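RNA 2'-o-ribose methyltransferase (Thermus thermophilus, PDB 1IPA) probably transfers a methyl group to a ribose 2'-hydroxyl of RNA, as a knotted methyltransferase of the SpoU (TrmH) family. Local coordinates at residues A[110-115]-A[186-191]; A[116-121]-A[144-149]. All coordinates share one frame; numbering follows the deposited sequence.

Interaction 1: residues A[110-115]-A[186-191]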
ATOM      1  N   TYR A 110      14.030  12.030  -0.178  1.00 63.72           N
ATOM      2  CA  TYR A 110      14.197  11.128  -1.305  1.00 59.05           C
ATOM      3  C   TYR A 110      14.556  11.808  -2.619  1.00 59.16           C
ATOM      4  O   TYR A 110      13.972  12.826  -2.987  1.00 59.12           O
ATOM      5  CB  TYR A 110      12.910  10.320  -1.479  1.00 54.14           C
ATOM      6  CG  TYR A 110      12.817   9.506  -2.750  1.00 48.69           C
ATOM      7  CD1 TYR A 110      13.732   8.492  -3.027  1.00 46.10           C
ATOM      8  CD2 TYR A 110      11.793   9.738  -3.668  1.00 45.38           C
ATOM      9  CE1 TYR A 110      13.626   7.730  -4.186  1.00 44.56           C
ATOM     10  CE2 TYR A 110      11.679   8.987  -4.825  1.00 42.61           C
ATOM     11  CZ  TYR A 110      12.595   7.985  -5.081  1.00 43.36           C
ATOM     12  OH  TYR A 110      12.482   7.247  -6.233  1.00 39.56           O
ATOM     13  N   ARG A 111      15.535  11.231  -3.310  1.00 59.26           N
ATOM     14  CA  ARG A 111      15.977  11.711  -4.616  1.00 59.68           C
ATOM     15  C   ARG A 111      16.058  10.505  -5.542  1.00 57.06           C
ATOM     16  O   ARG A 111      16.783   9.542  -5.276  1.00 57.20           O
ATOM     17  CB  ARG A 111      17.341  12.420  -4.541  1.00 62.64           C
ATOM     18  CG  ARG A 111      18.248  11.995  -3.396  1.00 68.38           C
ATOM     19  CD  ARG A 111      18.823  10.592  -3.557  1.00 73.72           C
ATOM     20  NE  ARG A 111      19.512  10.172  -2.337  1.00 77.60           N
ATOM     21  CZ  ARG A 111      18.899   9.930  -1.181  1.00 79.49           C
ATOM     22  NH1 ARG A 111      17.580  10.056  -1.085  1.00 80.41           N
ATOM     23  NH2 ARG A 111      19.606   9.583  -0.111  1.00 80.34           N
ATOM     24  N   PRO A 112      15.301  10.541  -6.645  1.00 54.27           N
ATOM     25  CA  PRO A 112      15.276   9.449  -7.621  1.00 52.22           C
ATOM     26  C   PRO A 112      16.644   9.013  -8.134  1.00 50.55           C
ATOM     27  O   PRO A 112      17.475   9.842  -8.498  1.00 50.78           O
ATOM     28  CB  PRO A 112      14.386  10.002  -8.734  1.00 52.31           C
ATOM     29  CG  PRO A 112      14.587  11.487  -8.626  1.00 53.65           C
ATOM     30  CD  PRO A 112      14.554  11.708  -7.142  1.00 53.41           C
ATOM     31  N   SER A 113      16.871   7.706  -8.161  1.00 48.16           N
ATOM     32  CA  SER A 113      18.128   7.171  -8.654  1.00 47.07           C
ATOM     33  C   SER A 113      18.019   7.029 -10.176  1.00 47.11           C
ATOM     34  O   SER A 113      16.928   7.091 -10.731  1.00 46.38           O
ATOM     35  CB  SER A 113      18.407   5.811  -8.011  1.00 46.70           C
ATOM     36  OG  SER A 113      17.492   4.833  -8.466  1.00 46.37           O
ATOM     37  N   PRO A 114      19.153   6.835 -10.870  1.00 47.04           N
ATOM     38  CA  PRO A 114      19.163   6.687 -12.331  1.00 46.81           C
ATOM     39  C   PRO A 114      18.328   5.528 -12.890  1.00 46.19           C
ATOM     40  O   PRO A 114      18.140   5.415 -14.108  1.00 46.11           O
ATOM     41  CB  PRO A 114      20.650   6.542 -12.650  1.00 47.68           C
ATOM     42  CG  PRO A 114      21.205   5.908 -11.409  1.00 48.80           C
ATOM     43  CD  PRO A 114      20.513   6.689 -10.322  1.00 47.41           C
ATOM     44  N   ASP A 115      17.827   4.673 -12.004  1.00 44.66           N
ATOM     45  CA  ASP A 115      17.007   3.530 -12.410  1.00 42.35           C
ATOM     46  C   ASP A 115      15.593   3.711 -11.854  1.00 39.08           C
ATOM     47  O   ASP A 115      14.791   2.782 -11.872  1.00 38.36           O
ATOM     48  CB  ASP A 115      17.585   2.219 -11.848  1.00 43.43           C
ATOM     49  CG  ASP A 115      18.943   1.860 -12.431  1.00 47.82           C
ATOM     50  OD1 ASP A 115      19.012   1.428 -13.600  1.00 49.52           O
ATOM     51  OD2 ASP A 115      19.953   2.003 -11.708  1.00 52.01           O
ATOM     52  N   HIS A 186      13.504  17.787  -9.864  1.00 51.35           N
ATOM     53  CA  HIS A 186      14.514  16.794 -10.212  1.00 49.94           C
ATOM     54  C   HIS A 186      14.560  16.489 -11.702  1.00 47.66           C
ATOM     55  O   HIS A 186      15.152  15.491 -12.116  1.00 46.27           O
ATOM     56  CB  HIS A 186      14.279  15.494  -9.438  1.00 51.18           C
ATOM     57  CG  HIS A 186      14.448  15.632  -7.958  1.00 53.28           C
ATOM     58  ND1 HIS A 186      13.507  16.235  -7.153  1.00 54.98           N
ATOM     59  CD2 HIS A 186      15.461  15.262  -7.139  1.00 53.54           C
ATOM     60  CE1 HIS A 186      13.930  16.229  -5.901  1.00 55.12           C
ATOM     61  NE2 HIS A 186      15.113  15.644  -5.866  1.00 55.12           N
ATOM     62  N   ASN A 187      13.955  17.363 -12.501  1.00 46.57           N
ATOM     63  CA  ASN A 187      13.906  17.175 -13.947  1.00 44.99           C
ATOM     64  C   ASN A 187      13.533  15.729 -14.252  1.00 41.77           C
ATOM     65  O   ASN A 187      14.192  15.054 -15.040  1.00 41.62           O
ATOM     66  CB  ASN A 187      15.254  17.525 -14.594  1.00 47.06           C
ATOM     67  CG  ASN A 187      15.458  19.028 -14.744  1.00 49.27           C
ATOM     68  OD1 ASN A 187      14.547  19.749 -15.154  1.00 50.12           O
ATOM     69  ND2 ASN A 187      16.660  19.504 -14.425  1.00 49.73           N
ATOM     70  N   LEU A 188      12.468  15.264 -13.610  1.00 38.13           N
ATOM     71  CA  LEU A 188      11.999  13.897 -13.788  1.00 35.07           C
ATOM     72  C   LEU A 188      10.932  13.814 -14.877  1.00 32.30           C
ATOM     73  O   LEU A 188       9.850  14.370 -14.735  1.00 31.35           O
ATOM     74  CB  LEU A 188      11.429  13.380 -12.464  1.00 34.50           C
ATOM     75  CG  LEU A 188      11.001  11.918 -12.332  1.00 33.32           C
ATOM     76  CD1 LEU A 188      12.220  11.012 -12.391  1.00 32.01           C
ATOM     77  CD2 LEU A 188      10.263  11.724 -11.005  1.00 31.82           C
ATOM     78  N   PRO A 189      11.232  13.132 -15.989  1.00 31.55           N
ATOM     79  CA  PRO A 189      10.220  13.032 -17.049  1.00 30.37           C
ATOM     80  C   PRO A 189       8.917  12.442 -16.507  1.00 29.73           C
ATOM     81  O   PRO A 189       8.925  11.523 -15.688  1.00 29.86           O
ATOM     82  CB  PRO A 189      10.898  12.148 -18.106  1.00 31.24           C
ATOM     83  CG  PRO A 189      11.942  11.397 -17.336  1.00 32.35           C
ATOM     84  CD  PRO A 189      12.466  12.425 -16.363  1.00 30.76           C
ATOM     85  N   LEU A 190       7.800  12.995 -16.956  1.00 27.49           N
ATOM     86  CA  LEU A 190       6.497  12.557 -16.501  1.00 24.59           C
ATOM     87  C   LEU A 190       5.599  12.097 -17.644  1.00 23.99           C
ATOM     88  O   LEU A 190       5.476  12.781 -18.655  1.00 23.73           O
ATOM     89  CB  LEU A 190       5.827  13.698 -15.736  1.00 23.52           C
ATOM     90  CG  LEU A 190       4.344  13.564 -15.358  1.00 26.86           C
ATOM     91  CD1 LEU A 190       4.136  12.447 -14.340  1.00 23.94           C
ATOM     92  CD2 LEU A 190       3.854  14.901 -14.793  1.00 26.40           C
ATOM     93  N   VAL A 191       4.986  10.930 -17.469  1.00 23.30           N
ATOM     94  CA  VAL A 191       4.062  10.351 -18.447  1.00 22.43           C
ATOM     95  C   VAL A 191       2.692  10.320 -17.766  1.00 23.75           C
ATOM     96  O   VAL A 191       2.516   9.667 -16.734  1.00 23.61           O
ATOM     97  CB  VAL A 191       4.474   8.898 -18.821  1.00 23.39           C
ATOM     98  CG1 VAL A 191       3.418   8.256 -19.731  1.00 22.86           C
ATOM     99  CG2 VAL A 191       5.835   8.898 -19.497  1.00 20.66           C
TER
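P112 and H186 meet where the linker entering the knotted SpoU methyltransferase fold passes the end of helix 176-185, which closes in a Schellman motif with N187 at C-prime. Their side chains lie across one another at a slant. The proline's CD comes to 3.7 Å from CD2 of H186, while its CG approaches CB of the same histidine at 4.1 Å. The imidazole reaches this place because CG of H186 stands anti to its own carbonyl carbon (chi1 -65°), which lays the ring over the linker. Its ND1 bonds to the carbonyl oxygen of W182, one turn back in the helix, and the two rings meet with their planes about 40° apart, a hydrogen bond and ring packing that together would restrain its rotation. Farther along the imidazole, NE2 lies 4.1 Å from CB of R111, a van der Waals neighbour whose guanidinium end leads away. Replacing H186 with an alanine would probably uncover CD of P112 and leave the W182 carbonyl without its side-chain donor. No hydrogen bond joins the two segments; this surface contact consists of van der Waals touches. Y110, whose hydroxyl bonds to E143, turns one ring face to the backbone N of P112. On the inner side, CB of P112 faces CD1 of L188 at 4.4 Å.

Interaction 2: residues A[116-121]-A[144-149]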
ATOM      1  N   ALA A 116      15.289   4.915 -11.382  1.00 35.64           N
ATOM      2  CA  ALA A 116      14.000   5.208 -10.763  1.00 34.20           C
ATOM      3  C   ALA A 116      12.698   5.035 -11.543  1.00 34.34           C
ATOM      4  O   ALA A 116      12.437   5.749 -12.510  1.00 34.75           O
ATOM      5  CB  ALA A 116      14.032   6.601 -10.185  1.00 32.66           C
ATOM      6  N   LEU A 117      11.875   4.093 -11.098  1.00 31.49           N
ATOM      7  CA  LEU A 117      10.561   3.878 -11.692  1.00 30.36           C
ATOM      8  C   LEU A 117       9.602   4.363 -10.603  1.00 28.15           C
ATOM      9  O   LEU A 117       9.469   3.743  -9.555  1.00 26.63           O
ATOM     10  CB  LEU A 117      10.323   2.395 -11.996  1.00 32.58           C
ATOM     11  CG  LEU A 117       8.916   2.047 -12.497  1.00 34.32           C
ATOM     12  CD1 LEU A 117       8.590   2.830 -13.770  1.00 33.63           C
ATOM     13  CD2 LEU A 117       8.832   0.552 -12.750  1.00 36.38           C
ATOM     14  N   ILE A 118       8.946   5.485 -10.861  1.00 26.80           N
ATOM     15  CA  ILE A 118       8.050   6.091  -9.895  1.00 25.78           C
ATOM     16  C   ILE A 118       6.588   6.132 -10.318  1.00 27.13           C
ATOM     17  O   ILE A 118       6.262   6.500 -11.447  1.00 27.70           O
ATOM     18  CB  ILE A 118       8.529   7.532  -9.582  1.00 24.15           C
ATOM     19  CG1 ILE A 118       9.859   7.472  -8.823  1.00 24.51           C
ATOM     20  CG2 ILE A 118       7.489   8.283  -8.781  1.00 23.13           C
ATOM     21  CD1 ILE A 118      10.632   8.766  -8.837  1.00 24.56           C
ATOM     22  N   LEU A 119       5.707   5.757  -9.396  1.00 26.33           N
ATOM     23  CA  LEU A 119       4.279   5.784  -9.673  1.00 26.25           C
ATOM     24  C   LEU A 119       3.652   6.936  -8.914  1.00 26.63           C
ATOM     25  O   LEU A 119       3.797   7.030  -7.707  1.00 27.46           O
ATOM     26  CB  LEU A 119       3.609   4.477  -9.236  1.00 24.45           C
ATOM     27  CG  LEU A 119       2.077   4.462  -9.332  1.00 20.92           C
ATOM     28  CD1 LEU A 119       1.678   4.629 -10.783  1.00 20.94           C
ATOM     29  CD2 LEU A 119       1.522   3.155  -8.775  1.00 17.58           C
ATOM     30  N   VAL A 120       2.969   7.821  -9.624  1.00 27.22           N
ATOM     31  CA  VAL A 120       2.304   8.939  -8.975  1.00 28.48           C
ATOM     32  C   VAL A 120       0.804   8.666  -9.026  1.00 29.09           C
ATOM     33  O   VAL A 120       0.210   8.621 -10.103  1.00 28.25           O
ATOM     34  CB  VAL A 120       2.610  10.278  -9.691  1.00 29.37           C
ATOM     35  CG1 VAL A 120       1.922  11.426  -8.972  1.00 30.40           C
ATOM     36  CG2 VAL A 120       4.110  10.521  -9.724  1.00 28.63           C
ATOM     37  N   ALA A 121       0.197   8.461  -7.863  1.00 29.80           N
ATOM     38  CA  ALA A 121      -1.230   8.196  -7.801  1.00 33.16           C
ATOM     39  C   ALA A 121      -1.966   9.459  -7.375  1.00 35.24           C
ATOM     40  O   ALA A 121      -1.666  10.051  -6.339  1.00 37.40           O
ATOM     41  CB  ALA A 121      -1.509   7.058  -6.832  1.00 34.47           C
ATOM     42  N   ALA A 144       9.334   3.988  -5.889  1.00 26.70           N
ATOM     43  CA  ALA A 144       8.526   4.748  -4.957  1.00 27.82           C
ATOM     44  C   ALA A 144       7.145   5.023  -5.502  1.00 27.45           C
ATOM     45  O   ALA A 144       6.927   5.015  -6.712  1.00 29.48           O
ATOM     46  CB  ALA A 144       9.215   6.075  -4.631  1.00 27.55           C
ATOM     47  N   VAL A 145       6.216   5.269  -4.591  1.00 27.65           N
ATOM     48  CA  VAL A 145       4.853   5.604  -4.969  1.00 28.12           C
ATOM     49  C   VAL A 145       4.567   6.946  -4.347  1.00 29.18           C
ATOM     50  O   VAL A 145       4.588   7.091  -3.127  1.00 32.05           O
ATOM     51  CB  VAL A 145       3.824   4.598  -4.429  1.00 24.66           C
ATOM     52  CG1 VAL A 145       2.416   5.089  -4.742  1.00 23.87           C
ATOM     53  CG2 VAL A 145       4.055   3.239  -5.053  1.00 24.07           C
ATOM     54  N   LEU A 146       4.327   7.943  -5.181  1.00 29.53           N
ATOM     55  CA  LEU A 146       4.036   9.254  -4.656  1.00 31.91           C
ATOM     56  C   LEU A 146       2.540   9.437  -4.743  1.00 33.42           C
ATOM     57  O   LEU A 146       1.964   9.432  -5.832  1.00 34.94           O
ATOM     58  CB  LEU A 146       4.764  10.335  -5.459  1.00 31.50           C
ATOM     59  CG  LEU A 146       6.268  10.111  -5.595  1.00 31.50           C
ATOM     60  CD1 LEU A 146       6.892  11.292  -6.319  1.00 31.75           C
ATOM     61  CD2 LEU A 146       6.890   9.928  -4.213  1.00 32.72           C
ATOM     62  N   VAL A 147       1.915   9.575  -3.581  1.00 33.93           N
ATOM     63  CA  VAL A 147       0.481   9.763  -3.503  1.00 34.69           C
ATOM     64  C   VAL A 147       0.140  11.240  -3.329  1.00 36.93           C
ATOM     65  O   VAL A 147       0.545  11.878  -2.349  1.00 37.50           O
ATOM     66  CB  VAL A 147      -0.112   8.974  -2.324  1.00 34.44           C
ATOM     67  CG1 VAL A 147      -1.619   9.198  -2.260  1.00 32.53           C
ATOM     68  CG2 VAL A 147       0.213   7.487  -2.480  1.00 33.19           C
ATOM     69  N   ALA A 148      -0.599  11.781  -4.290  1.00 36.58           N
ATOM     70  CA  ALA A 148      -1.007  13.172  -4.229  1.00 37.79           C
ATOM     71  C   ALA A 148      -2.334  13.237  -3.496  1.00 38.82           C
ATOM     72  O   ALA A 148      -3.382  13.229  -4.129  1.00 39.86           O
ATOM     73  CB  ALA A 148      -1.158  13.745  -5.636  1.00 34.05           C
ATOM     74  N   GLY A 149      -2.293  13.274  -2.164  1.00 41.80           N
ATOM     75  CA  GLY A 149      -3.530  13.360  -1.407  1.00 44.11           C
ATOM     76  C   GLY A 149      -3.707  12.549  -0.129  1.00 45.48           C
ATOM     77  O   GLY A 149      -4.657  11.762  -0.021  1.00 47.65           O
TER
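I118 and L146 form the apolar centre of this pair of neighbouring parallel strands. The branch methyl CG2 of I118 stands anti to its backbone N and reaches diagonally across to CG of L146 on the neighbouring strand at 3.9 Å; CD1 of the leucine lies equally near that methyl. L146 turns its CG beside its own backbone N (chi1 -53°). V120 joins them on the same face, its CG2 being 4.3 Å from CB of L146, and A144 fills the place beside I118 with its methyl alone. The other face carries L119, A121, V145 and V147, where CB of L119 and CG2 of V145 stand 4.4 Å apart.

Between these apolar faces runs the polar edge shared by the strands, a ladder of four backbone hydrogen bonds. L119 is held through both its backbone N and its backbone O: its N donates to A144 O at 3.0 Å, and its O accepts from L146 N at 2.7 Å. Two residues farther on, A121 repeats the pattern, with A121 N donating to L146 O and A148 N to A121 O, the latter nearly straight, with an N-H...O angle of 170°. Short CA-H...O approaches, such as V120 CA to L146 O at 3.2 Å, accompany the ladder.

The strands run 19° apart and belong to a beta-alpha-beta crossover, the repeating unit of Rossmann-like sheets. The connecting helix 127-140 packs on L119, V145 and V147, and helix 246-261 also touches L119. Helix 176-185 covers the face of I118, V120 and L146, while strand 210-214 flanks strand 117-122 along its other edge.

The two interactions, centred 11 Å apart, meet at I118, whose CD1 extends from the sheet face of interaction 2 toward interaction 1. That methyl lies 3.5 Å from OH of Y110, 3.7 Å from CD2 of L188 and 4.0 Å from CB of P112, so residues of both segments of interaction 1 pack against one strand residue. Y110 also reaches the neighbouring strand, with CE2 3.8 Å from CB of A144. W182 of helix 176-185 links the pair further, touching P112 and L188 as well as I118 and L146. Together they illustrate how one face of a parallel sheet is covered by a helix, here 176-185, and a linker.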